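Putative sulfatase yidJ (Bacteroides fragilis, PDB 2QZU) probably acts as an arylsulfatase, a metal-dependent hydrolase of the sulfatase family that cleaves sulfate esters. Local coordinates at residues I64-A69 with L354-A359; P74-A79 with I130-L135; G106-Q111 with P160-G165. All blocks are in the same frame, centred on the assembly; numbering follows the deposited sequence.

Contact 1: I64-A69 with L354-A359; sequences INFTNA and LMIAFA
The F66 ring lies between two isoleucine methyls. I356 CG2 sits over one face, with F66 CG to I356 CG2 at 3.9 Å. I64 CG2, from the ring's own strand, covers the opposite face near the rim. L354 reaches the ring obliquely: its CB lies 3.9 Å from F66 CE1, and CD2 meets that same ring carbon. The F66 and L354 side chains run side by side and point the same way. In L354, CG turned anti to the backbone N (chi1 -178°) takes the isobutyl group alongside the ring.

The I356 methyl also serves a second residue, with I356 CG2 and A69 CB 3.9 Å apart. Backbone closes up here too. A69 CA donates a C-H...O contact to I356 O at 3.2 Å, where no conventional hydrogen bond links the two segments. N68 O is buried against M355 CG at 3.6 Å and has no hydrogen-bond partner in the model. M355 is a selenomethionine and the centre of an inverse gamma turn. The amide end of N68 is held elsewhere, by ND2 bonding to P353 O.

Residues F66 to A69 form a type I beta turn that takes the chain off strand 64-66. Both A69 and F66 also pack on M338 of strand 338-341. I356 is tied by a backbone hydrogen bond to I70. Strand 64-66 runs parallel to strand 349-352 at one side of the large mixed sheet. Beyond these paired strands, at the sheet's 349-352 side, the side chains of F66, L354, A69 and I356 pack together in the alpha/beta core of the alkaline phosphatase-like sulfatase fold.

Contact 2: P74-A79 with I130-L135; sequences PVSSPA and IGKWHL
S76 OG is the tight point of the contact. S76 OG lies at the edge of the H134 ring, in its plane, and shares a 2.8 Å hydrogen bond with H134 ND1. K132 NZ adds a weak hydrogen bond to S76 OG at 3.2 Å; its stronger partner is D36, through a salt bridge. The fully extended K132 chain carries the ammonium group up to the serine. S77 approaches the same histidine from above. S77 OG stands over the ring centre, 3.1 Å above the plane, and donates to H134 O at 2.9 Å. It also bonds to C98 N, while H134 NE2 bonds to C98 O, so the ring is fixed at both nitrogens.

The looser part is not a wet side, since every touching residue is buried; there the methyl L135 CD2 only rests against the carbonyl oxygen S77 O, at 3.5 Å.

S76 is predicted to mature to 3-oxoalanine, but it is unmodified serine here. A lysine and a histidine beside that position are consistent with a sulfatase active site. V75 is the N-cap, so both serines stand in the first turn of helix 76-85. They face the loop that leaves strand 126-130, and R80 of the same helix bonds to S76 OG.

Contact 3: G106-Q111 with P160-G165; sequences GVELSQ and PERRHG
Charge brings E108 and R162 together. Their carboxylate and guanidinium planes are stacked, only 18° apart, with E108 OE1 3.2 Å from R162 NH2. The oxygen lies over the face of the guanidinium, so no N-H points at it and the attraction is purely electrostatic. Each group has another partner: E108 OE1 accepts from A137 N, and R162 NH2 forms a salt bridge with D136.

Direct hydrogen bonds come from the guanidinium edge. R162 NH2 donates to L109 O at 2.8 Å, in the carbonyl plane and on a lone pair. R162 NH1 adds a weak bond to L109 O at 3.0 Å. A bend at chi3 (58°) turns the arginine end toward this carbonyl.

Both segments are loops within the sulfatase family region. One leads from helix 89-92 toward helix 116-122. The other precedes strand 168-172, an outermost strand of the large sheet. R162 thus fastens one loop to the backbone of the other near the protein surface.

Two waters extend the network. The first donates to L109 O and is 2.7 Å from H164 NE2. It also lies over the guanidinium face opposite E108, and is in the plane of the imidazole ring. The second accepts from Q111 NE2 at 2.9 Å and from R162 NH1, whose guanidinium is nearly perpendicular to the glutamine amide.

S110 O lies at the imidazole edge, in its plane, 3.1 Å from H164 CE1, while H164 ND1 is held by D118.

Van der Waals contacts are made by two pairs. L109 CD2 meets H164 CD2 at 3.5 Å. At the solvent-exposed end, Q111 CG touches E161 O at 3.4 Å, and Q111 OE1 rests beside E161 CG.

Contacts 1 and 2 are buried; contact 3 is only partly so and reaches the surface. Their chemistry follows this order. Contact 1 is mostly apolar, contact 2 joins buried serine, histidine and lysine side chains and one backbone carbonyl by hydrogen bonds, and contact 3 mixes charges, backbone oxygen and water. Contacts 1 and 2 meet where F358 packs on A79 of helix 76-85, with centres about 19 Å apart. Contacts 2 and 3 are closer, about 13 Å between centres. L135 O probably accepts a hydrogen bond from L109 N, and W133 packs on L109. Both use the long connection between strands 126-130 and 168-172. Contacts 1 and 3 do not touch and lie on opposite sides of the chain's centre.

Contact 1: I64-A69 with L354-A359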
loop_
_atom_site.group_PDB
_atom_site.type_symbol
_atom_site.label_atom_id
_atom_site.label_comp_id
_atom_site.label_asym_id
_atom_site.label_seq_id
_atom_site.Cartn_x
_atom_site.Cartn_y
_atom_site.Cartn_z
ATOM N N ILE A 64 -24.127 7.858 27.604
ATOM C CA ILE A 64 -23.250 8.992 27.883
ATOM C C ILE A 64 -22.138 9.103 26.849
ATOM O O ILE A 64 -21.574 8.099 26.412
ATOM C CB ILE A 64 -22.573 8.845 29.255
ATOM C CG1 ILE A 64 -23.605 8.481 30.321
ATOM C CG2 ILE A 64 -21.863 10.145 29.621
ATOM C CD1 ILE A 64 -22.988 7.865 31.562
ATOM N N ASN A 65 -21.815 10.337 26.480
ATOM C CA ASN A 65 -20.757 10.598 25.520
ATOM C C ASN A 65 -19.676 11.376 26.269
ATOM O O ASN A 65 -19.872 12.541 26.617
ATOM C CB ASN A 65 -21.305 11.429 24.352
ATOM C CG ASN A 65 -20.317 11.558 23.204
ATOM O OD1 ASN A 65 -20.560 12.287 22.243
ATOM N ND2 ASN A 65 -19.201 10.847 23.296
ATOM N N PHE A 66 -18.548 10.724 26.541
ATOM C CA PHE A 66 -17.445 11.366 27.246
ATOM C C PHE A 66 -16.565 12.092 26.236
ATOM O O PHE A 66 -15.663 11.502 25.640
ATOM C CB PHE A 66 -16.644 10.318 28.024
ATOM C CG PHE A 66 -17.375 9.768 29.218
ATOM C CD1 PHE A 66 -17.556 10.550 30.358
ATOM C CD2 PHE A 66 -17.888 8.472 29.204
ATOM C CE1 PHE A 66 -18.242 10.048 31.472
ATOM C CE2 PHE A 66 -18.576 7.962 30.312
ATOM C CZ PHE A 66 -18.750 8.751 31.447
ATOM N N THR A 67 -16.838 13.382 26.058
ATOM C CA THR A 67 -16.127 14.206 25.087
ATOM C C THR A 67 -14.699 14.651 25.410
ATOM O O THR A 67 -14.074 15.327 24.591
ATOM C CB THR A 67 -16.958 15.454 24.733
ATOM O OG1 THR A 67 -17.300 16.152 25.933
ATOM C CG2 THR A 67 -18.234 15.052 23.999
ATOM N N ASN A 68 -14.187 14.291 26.586
ATOM C CA ASN A 68 -12.810 14.638 26.957
ATOM C C ASN A 68 -11.976 13.389 27.252
ATOM O O ASN A 68 -10.904 13.486 27.849
ATOM C CB ASN A 68 -12.763 15.541 28.200
ATOM C CG ASN A 68 -13.323 16.928 27.950
ATOM O OD1 ASN A 68 -13.114 17.516 26.892
ATOM N ND2 ASN A 68 -14.022 17.466 28.941
ATOM N N ALA A 69 -12.459 12.220 26.838
ATOM C CA ALA A 69 -11.740 10.963 27.091
ATOM C C ALA A 69 -10.400 10.886 26.365
ATOM O O ALA A 69 -10.279 11.340 25.230
ATOM C CB ALA A 69 -12.607 9.778 26.689
ATOM N N LEU A 354 -15.958 14.487 32.097
ATOM C CA LEU A 354 -15.039 13.633 32.857
ATOM C C LEU A 354 -13.848 13.184 32.006
ATOM O O LEU A 354 -14.033 12.594 30.946
ATOM C CB LEU A 354 -15.778 12.393 33.364
ATOM C CG LEU A 354 -14.929 11.450 34.223
ATOM C CD1 LEU A 354 -14.641 12.107 35.568
ATOM C CD2 LEU A 354 -15.667 10.131 34.420
HETATM N N MSE A 355 -12.630 13.436 32.480
HETATM C CA MSE A 355 -11.446 13.045 31.715
HETATM C C MSE A 355 -11.067 11.587 31.963
HETATM O O MSE A 355 -9.965 11.285 32.427
HETATM C CB MSE A 355 -10.256 13.947 32.056
HETATM C CG MSE A 355 -9.181 13.930 30.979
HETATM SE SE MSE A 355 -7.486 14.623 31.566
HETATM C CE MSE A 355 -8.061 16.414 32.056
ATOM N N ILE A 356 -11.991 10.687 31.649
ATOM C CA ILE A 356 -11.756 9.264 31.826
ATOM C C ILE A 356 -10.733 8.796 30.793
ATOM O O ILE A 356 -10.687 9.308 29.673
ATOM C CB ILE A 356 -13.084 8.468 31.673
ATOM C CG1 ILE A 356 -12.827 6.968 31.824
ATOM C CG2 ILE A 356 -13.727 8.765 30.325
ATOM C CD1 ILE A 356 -14.101 6.153 31.957
ATOM N N ALA A 357 -9.897 7.838 31.178
ATOM C CA ALA A 357 -8.885 7.323 30.266
ATOM C C ALA A 357 -9.175 5.883 29.890
ATOM O O ALA A 357 -9.824 5.145 30.634
ATOM C CB ALA A 357 -7.500 7.418 30.903
ATOM N N PHE A 358 -8.675 5.492 28.726
ATOM C CA PHE A 358 -8.832 4.137 28.212
ATOM C C PHE A 358 -8.472 3.118 29.298
ATOM O O PHE A 358 -9.189 2.139 29.504
ATOM C CB PHE A 358 -7.914 3.973 26.994
ATOM C CG PHE A 358 -8.070 2.670 26.254
ATOM C CD1 PHE A 358 -9.270 2.338 25.628
ATOM C CD2 PHE A 358 -6.980 1.810 26.112
ATOM C CE1 PHE A 358 -9.380 1.172 24.868
ATOM C CE2 PHE A 358 -7.077 0.644 25.356
ATOM C CZ PHE A 358 -8.280 0.324 24.730
ATOM N N ALA A 359 -7.376 3.373 30.010
ATOM C CA ALA A 359 -6.894 2.461 31.048
ATOM C C ALA A 359 -7.686 2.438 32.355
ATOM O O ALA A 359 -7.466 1.570 33.196
ATOM C CB ALA A 359 -5.428 2.756 31.346
#

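Contact 2: P74-A79 with I130-L135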
loop_
_atom_site.group_PDB
_atom_site.type_symbol
_atom_site.label_atom_id
_atom_site.label_comp_id
_atom_site.label_asym_id
_atom_site.label_seq_id
_atom_site.Cartn_x
_atom_site.Cartn_y
_atom_site.Cartn_z
ATOM N N PRO A 74 -0.748 6.678 23.830
ATOM C CA PRO A 74 -1.395 6.478 22.531
ATOM C C PRO A 74 -0.662 5.646 21.479
ATOM O O PRO A 74 -0.256 6.156 20.438
ATOM C CB PRO A 74 -1.679 7.908 22.078
ATOM C CG PRO A 74 -0.490 8.646 22.595
ATOM C CD PRO A 74 -0.316 8.079 23.994
ATOM N N VAL A 75 -0.507 4.359 21.781
ATOM C CA VAL A 75 0.139 3.375 20.918
ATOM C C VAL A 75 -0.622 2.069 21.160
ATOM O O VAL A 75 -1.033 1.789 22.289
ATOM C CB VAL A 75 1.622 3.185 21.286
ATOM C CG1 VAL A 75 2.253 2.143 20.376
ATOM C CG2 VAL A 75 2.355 4.509 21.157
ATOM N N SER A 76 -0.795 1.270 20.111
ATOM C CA SER A 76 -1.566 0.030 20.210
ATOM C C SER A 76 -1.319 -0.917 21.392
ATOM O O SER A 76 -2.125 -0.978 22.321
ATOM C CB SER A 76 -1.464 -0.754 18.898
ATOM O OG SER A 76 -2.277 -1.920 18.951
ATOM N N SER A 77 -0.224 -1.666 21.365
ATOM C CA SER A 77 0.035 -2.610 22.447
ATOM C C SER A 77 0.069 -1.985 23.838
ATOM O O SER A 77 -0.576 -2.492 24.760
ATOM C CB SER A 77 1.330 -3.379 22.183
ATOM O OG SER A 77 1.252 -4.039 20.935
ATOM N N PRO A 78 0.818 -0.882 24.010
ATOM C CA PRO A 78 0.879 -0.247 25.330
ATOM C C PRO A 78 -0.503 0.114 25.864
ATOM O O PRO A 78 -0.813 -0.145 27.031
ATOM C CB PRO A 78 1.749 0.986 25.079
ATOM C CG PRO A 78 2.692 0.508 24.008
ATOM C CD PRO A 78 1.751 -0.234 23.069
ATOM N N ALA A 79 -1.336 0.707 25.011
ATOM C CA ALA A 79 -2.676 1.095 25.437
ATOM C C ALA A 79 -3.500 -0.133 25.824
ATOM O O ALA A 79 -4.156 -0.140 26.860
ATOM C CB ALA A 79 -3.383 1.883 24.330
ATOM N N ILE A 130 -13.289 -11.054 20.054
ATOM C CA ILE A 130 -13.253 -11.106 18.598
ATOM C C ILE A 130 -12.451 -9.917 18.076
ATOM O O ILE A 130 -12.729 -8.778 18.441
ATOM C CB ILE A 130 -14.688 -11.023 18.007
ATOM C CG1 ILE A 130 -15.554 -12.158 18.558
ATOM C CG2 ILE A 130 -14.635 -11.080 16.487
ATOM C CD1 ILE A 130 -17.025 -12.014 18.214
ATOM N N GLY A 131 -11.451 -10.177 17.239
ATOM C CA GLY A 131 -10.683 -9.073 16.688
ATOM C C GLY A 131 -9.213 -9.016 17.031
ATOM O O GLY A 131 -8.587 -10.031 17.340
ATOM N N LYS A 132 -8.668 -7.804 16.978
ATOM C CA LYS A 132 -7.258 -7.540 17.244
ATOM C C LYS A 132 -6.911 -7.585 18.729
ATOM O O LYS A 132 -7.552 -6.925 19.546
ATOM C CB LYS A 132 -6.896 -6.170 16.661
ATOM C CG LYS A 132 -5.463 -5.737 16.882
ATOM C CD LYS A 132 -5.230 -4.365 16.271
ATOM C CE LYS A 132 -3.839 -3.852 16.602
ATOM N NZ LYS A 132 -3.630 -2.473 16.084
ATOM N N TRP A 133 -5.883 -8.363 19.061
ATOM C CA TRP A 133 -5.412 -8.534 20.441
ATOM C C TRP A 133 -4.127 -7.724 20.648
ATOM O O TRP A 133 -4.022 -6.908 21.568
ATOM C CB TRP A 133 -5.152 -10.029 20.683
ATOM C CG TRP A 133 -4.598 -10.407 22.027
ATOM C CD1 TRP A 133 -3.427 -11.070 22.270
ATOM C CD2 TRP A 133 -5.226 -10.220 23.302
ATOM N NE1 TRP A 133 -3.291 -11.314 23.619
ATOM C CE2 TRP A 133 -4.383 -10.802 24.275
ATOM C CE3 TRP A 133 -6.424 -9.620 23.717
ATOM C CZ2 TRP A 133 -4.696 -10.804 25.641
ATOM C CZ3 TRP A 133 -6.740 -9.620 25.082
ATOM C CH2 TRP A 133 -5.874 -10.210 26.024
ATOM N N HIS A 134 -3.155 -7.967 19.770
ATOM C CA HIS A 134 -1.854 -7.298 19.763
ATOM C C HIS A 134 -1.162 -7.191 21.124
ATOM O O HIS A 134 -0.665 -6.127 21.486
ATOM C CB HIS A 134 -1.982 -5.893 19.156
ATOM C CG HIS A 134 -0.699 -5.363 18.591
ATOM N ND1 HIS A 134 -0.538 -4.044 18.213
ATOM C CD2 HIS A 134 0.480 -5.972 18.326
ATOM C CE1 HIS A 134 0.682 -3.870 17.741
ATOM N NE2 HIS A 134 1.323 -5.025 17.797
ATOM N N LEU A 135 -1.130 -8.290 21.874
ATOM C CA LEU A 135 -0.476 -8.280 23.177
ATOM C C LEU A 135 0.499 -9.446 23.366
ATOM O O LEU A 135 0.936 -9.723 24.485
ATOM C CB LEU A 135 -1.529 -8.273 24.295
ATOM C CG LEU A 135 -2.169 -6.902 24.549
ATOM C CD1 LEU A 135 -3.394 -7.062 25.440
ATOM C CD2 LEU A 135 -1.140 -5.966 25.192
#

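Contact 3: G106-Q111 with P160-G165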
loop_
_atom_site.group_PDB
_atom_site.type_symbol
_atom_site.label_atom_id
_atom_site.label_comp_id
_atom_site.label_asym_id
_atom_site.label_seq_id
_atom_site.Cartn_x
_atom_site.Cartn_y
_atom_site.Cartn_z
ATOM N N GLY A 106 10.896 -8.569 26.446
ATOM C CA GLY A 106 9.710 -9.030 27.147
ATOM C C GLY A 106 8.507 -8.116 27.024
ATOM O O GLY A 106 7.686 -8.017 27.944
ATOM N N VAL A 107 8.390 -7.445 25.886
ATOM C CA VAL A 107 7.270 -6.543 25.672
ATOM C C VAL A 107 6.032 -7.323 25.226
ATOM O O VAL A 107 5.826 -7.574 24.038
ATOM C CB VAL A 107 7.645 -5.453 24.635
ATOM C CG1 VAL A 107 6.475 -4.512 24.401
ATOM C CG2 VAL A 107 8.847 -4.667 25.138
ATOM N N GLU A 108 5.229 -7.738 26.203
ATOM C CA GLU A 108 3.994 -8.476 25.949
ATOM C C GLU A 108 3.235 -8.620 27.264
ATOM O O GLU A 108 3.796 -8.417 28.341
ATOM C CB GLU A 108 4.281 -9.870 25.361
ATOM C CG GLU A 108 4.997 -10.832 26.307
ATOM C CD GLU A 108 5.073 -12.261 25.766
ATOM O OE1 GLU A 108 4.660 -12.508 24.611
ATOM O OE2 GLU A 108 5.552 -13.144 26.507
ATOM N N LEU A 109 1.957 -8.969 27.176
ATOM C CA LEU A 109 1.140 -9.143 28.369
ATOM C C LEU A 109 1.642 -10.369 29.126
ATOM O O LEU A 109 1.881 -11.414 28.531
ATOM C CB LEU A 109 -0.326 -9.344 27.973
ATOM C CG LEU A 109 -1.350 -9.463 29.104
ATOM C CD1 LEU A 109 -1.370 -8.181 29.923
ATOM C CD2 LEU A 109 -2.730 -9.729 28.513
ATOM N N SER A 110 1.800 -10.235 30.436
ATOM C CA SER A 110 2.272 -11.348 31.248
ATOM C C SER A 110 1.170 -12.389 31.413
ATOM O O SER A 110 0.013 -12.042 31.648
ATOM C CB SER A 110 2.707 -10.846 32.627
ATOM O OG SER A 110 3.129 -11.922 33.448
ATOM N N GLN A 111 1.529 -13.660 31.284
ATOM C CA GLN A 111 0.554 -14.730 31.455
ATOM C C GLN A 111 0.052 -14.714 32.902
ATOM O O GLN A 111 -1.071 -15.132 33.185
ATOM C CB GLN A 111 1.197 -16.085 31.131
ATOM C CG GLN A 111 0.296 -17.286 31.386
ATOM C CD GLN A 111 0.934 -18.598 30.964
ATOM O OE1 GLN A 111 0.452 -19.679 31.313
ATOM N NE2 GLN A 111 2.018 -18.512 30.200
ATOM N N PRO A 160 -4.134 -20.703 24.253
ATOM C CA PRO A 160 -5.173 -20.666 25.288
ATOM C C PRO A 160 -4.746 -20.165 26.669
ATOM O O PRO A 160 -5.473 -19.396 27.306
ATOM C CB PRO A 160 -5.669 -22.111 25.321
ATOM C CG PRO A 160 -5.539 -22.527 23.886
ATOM C CD PRO A 160 -4.165 -21.988 23.529
ATOM N N GLU A 161 -3.572 -20.586 27.132
ATOM C CA GLU A 161 -3.105 -20.177 28.451
ATOM C C GLU A 161 -2.733 -18.697 28.553
ATOM O O GLU A 161 -2.456 -18.198 29.647
ATOM C CB GLU A 161 -1.919 -21.046 28.904
ATOM C CG GLU A 161 -0.623 -20.805 28.146
ATOM C CD GLU A 161 -0.510 -21.627 26.877
ATOM O OE1 GLU A 161 -1.546 -22.130 26.382
ATOM O OE2 GLU A 161 0.621 -21.763 26.366
ATOM N N ARG A 162 -2.727 -17.994 27.421
ATOM C CA ARG A 162 -2.418 -16.563 27.424
ATOM C C ARG A 162 -3.642 -15.722 27.043
ATOM O O ARG A 162 -3.519 -14.534 26.747
ATOM C CB ARG A 162 -1.261 -16.253 26.462
ATOM C CG ARG A 162 0.125 -16.626 27.002
ATOM C CD ARG A 162 1.236 -16.296 26.005
ATOM N NE ARG A 162 1.265 -14.881 25.641
ATOM C CZ ARG A 162 1.776 -13.919 26.402
ATOM N NH1 ARG A 162 2.317 -14.217 27.577
ATOM N NH2 ARG A 162 1.729 -12.655 25.995
ATOM N N ARG A 163 -4.824 -16.332 27.071
ATOM C CA ARG A 163 -6.044 -15.615 26.703
ATOM C C ARG A 163 -6.789 -14.971 27.869
ATOM O O ARG A 163 -7.835 -14.359 27.681
ATOM C CB ARG A 163 -6.983 -16.549 25.932
ATOM C CG ARG A 163 -6.409 -16.954 24.593
ATOM C CD ARG A 163 -7.283 -17.935 23.834
ATOM N NE ARG A 163 -6.565 -18.425 22.662
ATOM C CZ ARG A 163 -6.994 -19.396 21.861
ATOM N NH1 ARG A 163 -8.156 -19.996 22.091
ATOM N NH2 ARG A 163 -6.243 -19.784 20.844
ATOM N N HIS A 164 -6.241 -15.116 29.070
ATOM C CA HIS A 164 -6.820 -14.523 30.264
ATOM C C HIS A 164 -8.332 -14.680 30.447
ATOM O O HIS A 164 -9.037 -13.718 30.755
ATOM C CB HIS A 164 -6.419 -13.045 30.313
ATOM C CG HIS A 164 -4.947 -12.845 30.490
ATOM N ND1 HIS A 164 -4.347 -12.795 31.729
ATOM C CD2 HIS A 164 -3.941 -12.791 29.583
ATOM C CE1 HIS A 164 -3.036 -12.722 31.580
ATOM N NE2 HIS A 164 -2.764 -12.718 30.287
ATOM N N GLY A 165 -8.826 -15.899 30.256
ATOM C CA GLY A 165 -10.242 -16.148 30.458
ATOM C C GLY A 165 -11.170 -16.065 29.264
ATOM O O GLY A 165 -12.321 -16.490 29.355
HETATM O O HOH W 1 -0.701 -13.111 28.557
HETATM O O HOH W 2 3.625 -16.674 28.649
#